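Local coordinates for MexT protein (Pseudomonas aeruginosa, PDB 6L33), which probably acts as a LysR-type transcriptional activator of the MexEF-OprN efflux pump, this chain being its regulatory domain without the DNA-binding part, at residues B[41-53]-B[57-69]. Sequence-based numbering, arbitrary orientation.
Sequences VRRANYLLMPNLL and EISVGVSYTDELP. With SO4 (sulfate ion), chain E.
Helix 49-55 carries the chain from the end of strand 38-43 towards strand 60-62, and Leu52 O in that helix receives two weak backbone bonds, from Glu57 N at 3.0 Å and Ile58 N at 3.3 Å, where segment 57-69 sets out. Ile58 then shows how a single branched side chain can serve several neighbours: CD1 lies against Leu52 CB at 3.8 Å and close to the methyl of selenomethionine Met49, CG1 meets Leu53 CD2, and CG2 turns to the aliphatic part of Arg42. Met49 extends into the interior with CG anti to the backbone N (chi1 -168°) and a bend at chi2, which lays CE on the backbone of Gly61, 3.5 Å from its CA. Its CG packs against Leu68 CD2, and Ala184 of strand 181-186 borders both residues. This is the beta-alpha-beta crossover of a periplasmic-binding-protein-like subdomain, as expected of a LysR substrate-binding domain: strand 9-14 lies between the parallel strands 38-43 and 60-62, and the helix packs over the sheet. Just before the helix, Asn45 OD1 accepts from Leu47 N on a lone pair and from Leu48 N above the carbonyl plane, an Asx turn widened to an Asx motif by the second bond. Pro50 CB rests on Pro69 CD at 3.7 Å, and a water joins Tyr46 O to Asp66 N and Glu67 O. The Arg42 guanidinium divides its hydrogens: NE and NH2 hold a sulfate, whose O3 also takes Arg43 N at 2.9 Å, while NH1 forms a salt bridge, with a weak hydrogen bond, to Glu57 OE2 at 3.4 Å, the two planes 65° apart. A second water links NH1 to Glu57 O, and Ser55 OG is hydrogen-bonded to Glu57 OE1. Arg43 NH1 of the second subunit also hydrogen-bonds the sulfate, probably a crystallisation ion.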
ATOM      1  N   VAL B  41      -8.774   7.084   5.602  1.00 17.41           N
ATOM      2  CA  VAL B  41      -8.848   6.043   4.584  1.00 14.94           C
ATOM      3  C   VAL B  41      -8.011   4.861   5.053  1.00 15.29           C
ATOM      4  O   VAL B  41      -6.816   5.011   5.339  1.00 14.59           O
ATOM      5  CB  VAL B  41      -8.364   6.545   3.214  1.00 20.67           C
ATOM      6  CG1 VAL B  41      -8.523   5.449   2.168  1.00 21.82           C
ATOM      7  CG2 VAL B  41      -9.121   7.798   2.802  1.00 18.23           C
ATOM      8  N   ARG B  42      -8.637   3.693   5.136  1.00 12.86           N
ATOM      9  CA  ARG B  42      -7.952   2.448   5.448  1.00 17.47           C
ATOM     10  C   ARG B  42      -7.786   1.619   4.180  1.00 15.04           C
ATOM     11  O   ARG B  42      -8.611   1.685   3.265  1.00 14.60           O
ATOM     12  CB  ARG B  42      -8.723   1.645   6.499  1.00 14.62           C
ATOM     13  CG  ARG B  42      -9.103   2.431   7.745  1.00 12.93           C
ATOM     14  CD  ARG B  42      -7.872   2.912   8.504  1.00  9.35           C
ATOM     15  NE  ARG B  42      -6.908   1.835   8.712  1.00 13.85           N
ATOM     16  CZ  ARG B  42      -7.006   0.914   9.666  1.00 21.49           C
ATOM     17  NH1 ARG B  42      -8.027   0.935  10.513  1.00 10.38           N
ATOM     18  NH2 ARG B  42      -6.082  -0.032   9.773  1.00 18.14           N
ATOM     19  N   ARG B  43      -6.706   0.843   4.133  1.00 17.29           N
ATOM     20  CA  ARG B  43      -6.468  -0.053   3.005  1.00 16.71           C
ATOM     21  C   ARG B  43      -7.456  -1.213   3.042  1.00 15.25           C
ATOM     22  O   ARG B  43      -7.678  -1.818   4.094  1.00 15.69           O
ATOM     23  CB  ARG B  43      -5.032  -0.576   3.040  1.00 11.03           C
ATOM     24  CG  ARG B  43      -4.749  -1.727   2.078  1.00 12.21           C
ATOM     25  CD  ARG B  43      -4.815  -1.282   0.621  1.00 12.49           C
ATOM     26  NE  ARG B  43      -3.915  -0.165   0.343  1.00 19.43           N
ATOM     27  CZ  ARG B  43      -2.613  -0.293   0.107  1.00 22.98           C
ATOM     28  NH1 ARG B  43      -2.050  -1.493   0.111  1.00 13.73           N
ATOM     29  NH2 ARG B  43      -1.873   0.781  -0.136  1.00 22.72           N
ATOM     30  N   ALA B  44      -8.049  -1.525   1.890  1.00 13.91           N
ATOM     31  CA  ALA B  44      -9.058  -2.570   1.793  1.00 12.21           C
ATOM     32  C   ALA B  44      -8.751  -3.502   0.629  1.00 19.62           C
ATOM     33  O   ALA B  44      -8.260  -3.066  -0.417  1.00 15.08           O
ATOM     34  CB  ALA B  44     -10.462  -1.978   1.621  1.00 18.06           C
ATOM     35  N   ASN B  45      -9.039  -4.785   0.830  1.00 17.84           N
ATOM     36  CA  ASN B  45      -8.985  -5.791  -0.222  1.00 19.88           C
ATOM     37  C   ASN B  45     -10.093  -6.800   0.056  1.00 18.25           C
ATOM     38  O   ASN B  45     -10.759  -6.741   1.091  1.00 16.89           O
ATOM     39  CB  ASN B  45      -7.604  -6.457  -0.303  1.00 13.17           C
ATOM     40  CG  ASN B  45      -7.198  -7.138   0.993  1.00 19.14           C
ATOM     41  OD1 ASN B  45      -7.726  -8.192   1.346  1.00 15.31           O
ATOM     42  ND2 ASN B  45      -6.244  -6.544   1.702  1.00 17.27           N
ATOM     43  N   TYR B  46     -10.296  -7.733  -0.878  1.00 12.37           N
ATOM     44  CA  TYR B  46     -11.444  -8.624  -0.728  1.00 19.83           C
ATOM     45  C   TYR B  46     -11.311  -9.577   0.454  1.00 21.78           C
ATOM     46  O   TYR B  46     -12.317 -10.167   0.862  1.00 24.33           O
ATOM     47  CB  TYR B  46     -11.701  -9.407  -2.023  1.00 19.62           C
ATOM     48  CG  TYR B  46     -10.642 -10.417  -2.408  1.00 21.34           C
ATOM     49  CD1 TYR B  46     -10.611 -11.681  -1.830  1.00 23.36           C
ATOM     50  CD2 TYR B  46      -9.695 -10.117  -3.377  1.00 20.69           C
ATOM     51  CE1 TYR B  46      -9.649 -12.606  -2.186  1.00 27.60           C
ATOM     52  CE2 TYR B  46      -8.731 -11.038  -3.743  1.00 18.11           C
ATOM     53  CZ  TYR B  46      -8.713 -12.279  -3.144  1.00 22.29           C
ATOM     54  OH  TYR B  46      -7.754 -13.195  -3.506  1.00 30.42           O
ATOM     55  N   LEU B  47     -10.115  -9.735   1.024  1.00 25.25           N
ATOM     56  CA  LEU B  47      -9.963 -10.542   2.230  1.00 22.83           C
ATOM     57  C   LEU B  47     -10.226  -9.741   3.500  1.00 18.70           C
ATOM     58  O   LEU B  47     -10.891 -10.236   4.416  1.00 31.74           O
ATOM     59  CB  LEU B  47      -8.559 -11.154   2.293  1.00 23.28           C
ATOM     60  CG  LEU B  47      -8.232 -12.287   1.318  1.00 28.33           C
ATOM     61  CD1 LEU B  47      -6.855 -12.862   1.618  1.00 23.76           C
ATOM     62  CD2 LEU B  47      -9.295 -13.374   1.368  1.00 20.79           C
ATOM     63  N   LEU B  48      -9.714  -8.511   3.574  1.00 18.83           N
ATOM     64  CA  LEU B  48      -9.905  -7.674   4.753  1.00 21.29           C
ATOM     65  C   LEU B  48     -11.284  -7.033   4.807  1.00 28.78           C
ATOM     66  O   LEU B  48     -11.681  -6.542   5.871  1.00 24.76           O
ATOM     67  CB  LEU B  48      -8.848  -6.568   4.796  1.00 27.76           C
ATOM     68  CG  LEU B  48      -7.400  -6.930   5.116  1.00 31.70           C
ATOM     69  CD1 LEU B  48      -6.565  -5.664   5.226  1.00 31.27           C
ATOM     70  CD2 LEU B  48      -7.314  -7.744   6.397  1.00 32.94           C
HETATM   71  N   MSE B  49     -12.013  -7.024   3.696  1.00 17.56           N
HETATM   72  CA  MSE B  49     -13.253  -6.260   3.588  1.00 20.18           C
HETATM   73  C   MSE B  49     -14.327  -6.636   4.627  1.00 17.83           C
HETATM   74  O   MSE B  49     -14.874  -5.746   5.278  1.00 19.56           O
HETATM   75  CB  MSE B  49     -13.814  -6.384   2.167  1.00 21.05           C
HETATM   76  CG  MSE B  49     -14.925  -5.414   1.864  1.00 41.32           C
HETATM   77 SE   MSE B  49     -14.362  -3.562   2.072  1.00 63.33          SE
HETATM   78  CE  MSE B  49     -16.135  -2.763   2.007  1.00 33.50           C
ATOM     79  N   PRO B  50     -14.639  -7.929   4.800  1.00 19.79           N
ATOM     80  CA  PRO B  50     -15.593  -8.281   5.867  1.00 19.52           C
ATOM     81  C   PRO B  50     -15.082  -7.938   7.256  1.00 18.36           C
ATOM     82  O   PRO B  50     -15.881  -7.549   8.117  1.00 17.08           O
ATOM     83  CB  PRO B  50     -15.794  -9.794   5.688  1.00 21.57           C
ATOM     84  CG  PRO B  50     -14.664 -10.251   4.860  1.00 24.74           C
ATOM     85  CD  PRO B  50     -14.276  -9.108   3.992  1.00 19.13           C
ATOM     86  N   ASN B  51     -13.772  -8.060   7.493  1.00 15.24           N
ATOM     87  CA  ASN B  51     -13.207  -7.687   8.787  1.00 21.15           C
ATOM     88  C   ASN B  51     -13.369  -6.198   9.058  1.00 19.80           C
ATOM     89  O   ASN B  51     -13.723  -5.796  10.173  1.00 16.90           O
ATOM     90  CB  ASN B  51     -11.725  -8.065   8.849  1.00 23.97           C
ATOM     91  CG  ASN B  51     -11.472  -9.517   8.500  1.00 32.81           C
ATOM     92  OD1 ASN B  51     -11.721  -9.952   7.375  1.00 30.82           O
ATOM     93  ND2 ASN B  51     -10.953 -10.271   9.463  1.00 34.52           N
ATOM     94  N   LEU B  52     -13.091  -5.361   8.053  1.00 16.67           N
ATOM     95  CA  LEU B  52     -13.171  -3.916   8.248  1.00 14.66           C
ATOM     96  C   LEU B  52     -14.595  -3.473   8.560  1.00 17.81           C
ATOM     97  O   LEU B  52     -14.808  -2.575   9.383  1.00 16.30           O
ATOM     98  CB  LEU B  52     -12.647  -3.190   7.009  1.00 15.24           C
ATOM     99  CG  LEU B  52     -11.155  -3.329   6.700  1.00 25.04           C
ATOM    100  CD1 LEU B  52     -10.837  -2.750   5.332  1.00 19.12           C
ATOM    101  CD2 LEU B  52     -10.315  -2.660   7.777  1.00 17.39           C
ATOM    102  N   LEU B  53     -15.585  -4.090   7.912  1.00 12.59           N
ATOM    103  CA  LEU B  53     -16.975  -3.723   8.164  1.00 16.00           C
ATOM    104  C   LEU B  53     -17.456  -4.267   9.504  1.00 20.99           C
ATOM    105  O   LEU B  53     -18.017  -3.527  10.320  1.00 23.39           O
ATOM    106  CB  LEU B  53     -17.867  -4.226   7.028  1.00 21.15           C
ATOM    107  CG  LEU B  53     -17.743  -3.523   5.673  1.00 20.96           C
ATOM    108  CD1 LEU B  53     -18.432  -4.334   4.582  1.00 19.60           C
ATOM    109  CD2 LEU B  53     -18.313  -2.111   5.735  1.00 19.01           C
ATOM    110  N   GLU B  57     -14.097  -0.670  11.634  1.00 19.77           N
ATOM    111  CA  GLU B  57     -12.957   0.140  11.211  1.00 19.91           C
ATOM    112  C   GLU B  57     -13.324   1.088  10.078  1.00 21.98           C
ATOM    113  O   GLU B  57     -12.702   2.147   9.931  1.00 21.28           O
ATOM    114  CB  GLU B  57     -11.800  -0.765  10.788  1.00 22.45           C
ATOM    115  CG  GLU B  57     -11.086  -1.436  11.947  1.00 25.80           C
ATOM    116  CD  GLU B  57     -10.088  -2.481  11.489  1.00 29.40           C
ATOM    117  OE1 GLU B  57     -10.520  -3.593  11.116  1.00 32.71           O
ATOM    118  OE2 GLU B  57      -8.874  -2.190  11.500  1.00 34.14           O
ATOM    119  N   ILE B  58     -14.308   0.721   9.256  1.00 17.22           N
ATOM    120  CA  ILE B  58     -14.812   1.582   8.196  1.00 16.15           C
ATOM    121  C   ILE B  58     -16.331   1.521   8.225  1.00 22.05           C
ATOM    122  O   ILE B  58     -16.930   0.560   8.711  1.00 20.34           O
ATOM    123  CB  ILE B  58     -14.289   1.184   6.793  1.00 17.32           C
ATOM    124  CG1 ILE B  58     -14.855  -0.176   6.367  1.00 15.34           C
ATOM    125  CG2 ILE B  58     -12.764   1.185   6.759  1.00 18.80           C
ATOM    126  CD1 ILE B  58     -14.459  -0.599   4.958  1.00 15.78           C
ATOM    127  N   SER B  59     -16.957   2.576   7.711  1.00 17.61           N
ATOM    128  CA  SER B  59     -18.398   2.561   7.500  1.00 24.92           C
ATOM    129  C   SER B  59     -18.772   2.156   6.086  1.00 17.13           C
ATOM    130  O   SER B  59     -19.871   1.640   5.867  1.00 22.20           O
ATOM    131  CB  SER B  59     -18.999   3.935   7.808  1.00 22.17           C
ATOM    132  OG  SER B  59     -18.593   4.894   6.850  1.00 22.91           O
ATOM    133  N   VAL B  60     -17.874   2.369   5.128  1.00 18.94           N
ATOM    134  CA  VAL B  60     -18.119   2.038   3.733  1.00 16.25           C
ATOM    135  C   VAL B  60     -16.773   1.770   3.081  1.00 16.91           C
ATOM    136  O   VAL B  60     -15.748   2.327   3.482  1.00 16.57           O
ATOM    137  CB  VAL B  60     -18.891   3.170   3.013  1.00 21.35           C
ATOM    138  CG1 VAL B  60     -18.094   4.463   3.047  1.00 18.21           C
ATOM    139  CG2 VAL B  60     -19.238   2.779   1.580  1.00 18.14           C
ATOM    140  N   GLY B  61     -16.773   0.894   2.090  1.00 19.37           N
ATOM    141  CA  GLY B  61     -15.562   0.591   1.355  1.00 20.22           C
ATOM    142  C   GLY B  61     -15.834   0.516  -0.130  1.00 20.60           C
ATOM    143  O   GLY B  61     -16.916   0.122  -0.567  1.00 18.20           O
ATOM    144  N   VAL B  62     -14.833   0.918  -0.905  1.00 12.22           N
ATOM    145  CA  VAL B  62     -14.829   0.751  -2.353  1.00 22.76           C
ATOM    146  C   VAL B  62     -13.630  -0.123  -2.682  1.00 20.21           C
ATOM    147  O   VAL B  62     -12.482   0.335  -2.635  1.00 19.50           O
ATOM    148  CB  VAL B  62     -14.769   2.090  -3.098  1.00 25.75           C
ATOM    149  CG1 VAL B  62     -14.890   1.861  -4.599  1.00 25.43           C
ATOM    150  CG2 VAL B  62     -15.870   3.012  -2.605  1.00 18.69           C
ATOM    151  N   SER B  63     -13.899  -1.380  -3.019  1.00 15.95           N
ATOM    152  CA  SER B  63     -12.866  -2.397  -3.105  1.00 16.73           C
ATOM    153  C   SER B  63     -13.343  -3.495  -4.040  1.00 22.05           C
ATOM    154  O   SER B  63     -14.533  -3.591  -4.356  1.00 18.66           O
ATOM    155  CB  SER B  63     -12.552  -2.978  -1.720  1.00 16.94           C
ATOM    156  OG  SER B  63     -11.432  -3.843  -1.757  1.00 22.29           O
ATOM    157  N   TYR B  64     -12.400  -4.316  -4.487  1.00 13.94           N
ATOM    158  CA  TYR B  64     -12.773  -5.628  -4.988  1.00 13.83           C
ATOM    159  C   TYR B  64     -13.359  -6.430  -3.836  1.00 22.50           C
ATOM    160  O   TYR B  64     -12.837  -6.412  -2.718  1.00 20.27           O
ATOM    161  CB  TYR B  64     -11.564  -6.346  -5.586  1.00 17.47           C
ATOM    162  CG  TYR B  64     -10.891  -5.557  -6.682  1.00 22.55           C
ATOM    163  CD1 TYR B  64     -11.430  -5.512  -7.963  1.00 15.55           C
ATOM    164  CD2 TYR B  64      -9.730  -4.842  -6.431  1.00 15.84           C
ATOM    165  CE1 TYR B  64     -10.821  -4.784  -8.966  1.00 17.85           C
ATOM    166  CE2 TYR B  64      -9.115  -4.112  -7.425  1.00 19.46           C
ATOM    167  CZ  TYR B  64      -9.663  -4.088  -8.691  1.00 21.40           C
ATOM    168  OH  TYR B  64      -9.048  -3.359  -9.684  1.00 21.07           O
ATOM    169  N   THR B  65     -14.472  -7.105  -4.094  1.00 17.28           N
ATOM    170  CA  THR B  65     -15.174  -7.831  -3.047  1.00 22.89           C
ATOM    171  C   THR B  65     -15.515  -9.230  -3.527  1.00 19.64           C
ATOM    172  O   THR B  65     -15.841  -9.435  -4.700  1.00 19.71           O
ATOM    173  CB  THR B  65     -16.458  -7.108  -2.620  1.00 25.31           C
ATOM    174  OG1 THR B  65     -17.324  -6.968  -3.753  1.00 33.58           O
ATOM    175  CG2 THR B  65     -16.140  -5.730  -2.050  1.00 24.48           C
ATOM    176  N   ASP B  66     -15.433 -10.194  -2.607  1.00 24.22           N
ATOM    177  CA  ASP B  66     -15.859 -11.553  -2.884  1.00 21.14           C
ATOM    178  C   ASP B  66     -17.102 -11.801  -2.051  1.00 30.01           C
ATOM    179  O   ASP B  66     -18.227 -11.565  -2.533  1.00 24.84           O
ATOM    180  CB  ASP B  66     -14.710 -12.535  -2.611  1.00 22.75           C
ATOM    181  CG  ASP B  66     -15.063 -13.964  -2.976  1.00 27.64           C
ATOM    182  OD1 ASP B  66     -16.147 -14.187  -3.552  1.00 20.98           O
ATOM    183  OD2 ASP B  66     -14.251 -14.866  -2.685  1.00 29.63           O
ATOM    184  N   GLU B  67     -16.979 -12.250  -0.804  1.00 20.67           N
ATOM    185  CA  GLU B  67     -18.116 -12.405   0.088  1.00 19.91           C
ATOM    186  C   GLU B  67     -18.109 -11.308   1.146  1.00 30.31           C
ATOM    187  O   GLU B  67     -17.051 -10.807   1.539  1.00 21.82           O
ATOM    188  CB  GLU B  67     -18.109 -13.777   0.767  1.00 22.37           C
ATOM    189  CG  GLU B  67     -17.782 -14.930  -0.163  1.00 26.30           C
ATOM    190  CD  GLU B  67     -18.991 -15.413  -0.940  1.00 31.89           C
ATOM    191  OE1 GLU B  67     -18.827 -16.312  -1.793  1.00 39.94           O
ATOM    192  OE2 GLU B  67     -20.103 -14.895  -0.701  1.00 35.51           O
ATOM    193  N   LEU B  68     -19.300 -10.947   1.604  1.00 20.05           N
ATOM    194  CA  LEU B  68     -19.511  -9.914   2.603  1.00 29.82           C
ATOM    195  C   LEU B  68     -20.392 -10.461   3.713  1.00 29.63           C
ATOM    196  O   LEU B  68     -21.146 -11.418   3.502  1.00 35.74           O
ATOM    197  CB  LEU B  68     -20.164  -8.672   1.978  1.00 25.18           C
ATOM    198  CG  LEU B  68     -19.340  -7.948   0.911  1.00 27.67           C
ATOM    199  CD1 LEU B  68     -20.193  -6.936   0.177  1.00 18.87           C
ATOM    200  CD2 LEU B  68     -18.125  -7.277   1.531  1.00 23.90           C
ATOM    201  N   PRO B  69     -20.311  -9.889   4.916  1.00 32.77           N
ATOM    202  CA  PRO B  69     -21.188 -10.339   6.002  1.00 36.28           C
ATOM    203  C   PRO B  69     -22.656 -10.159   5.646  1.00 38.47           C
ATOM    204  O   PRO B  69     -23.029  -9.323   4.820  1.00 26.70           O
ATOM    205  CB  PRO B  69     -20.784  -9.445   7.181  1.00 34.10           C
ATOM    206  CG  PRO B  69     -19.386  -9.036   6.875  1.00 26.64           C
ATOM    207  CD  PRO B  69     -19.324  -8.898   5.380  1.00 27.35           C
TER
HETATM  208  S   SO4 E 401      -3.769   0.719   6.910  1.00 24.41           S
HETATM  209  O1  SO4 E 401      -3.739   0.205   8.277  1.00 25.24           O
HETATM  210  O2  SO4 E 401      -3.259  -0.291   5.987  1.00 35.02           O
HETATM  211  O3  SO4 E 401      -5.142   1.054   6.554  1.00 21.70           O
HETATM  212  O4  SO4 E 401      -2.940   1.916   6.817  1.00 34.00           O
HETATM  213  O   HOH W   1     -10.051   2.630  11.145  1.00 14.83           O
HETATM  214  O   HOH W   2     -15.082  -9.545  -0.084  1.00 19.09           O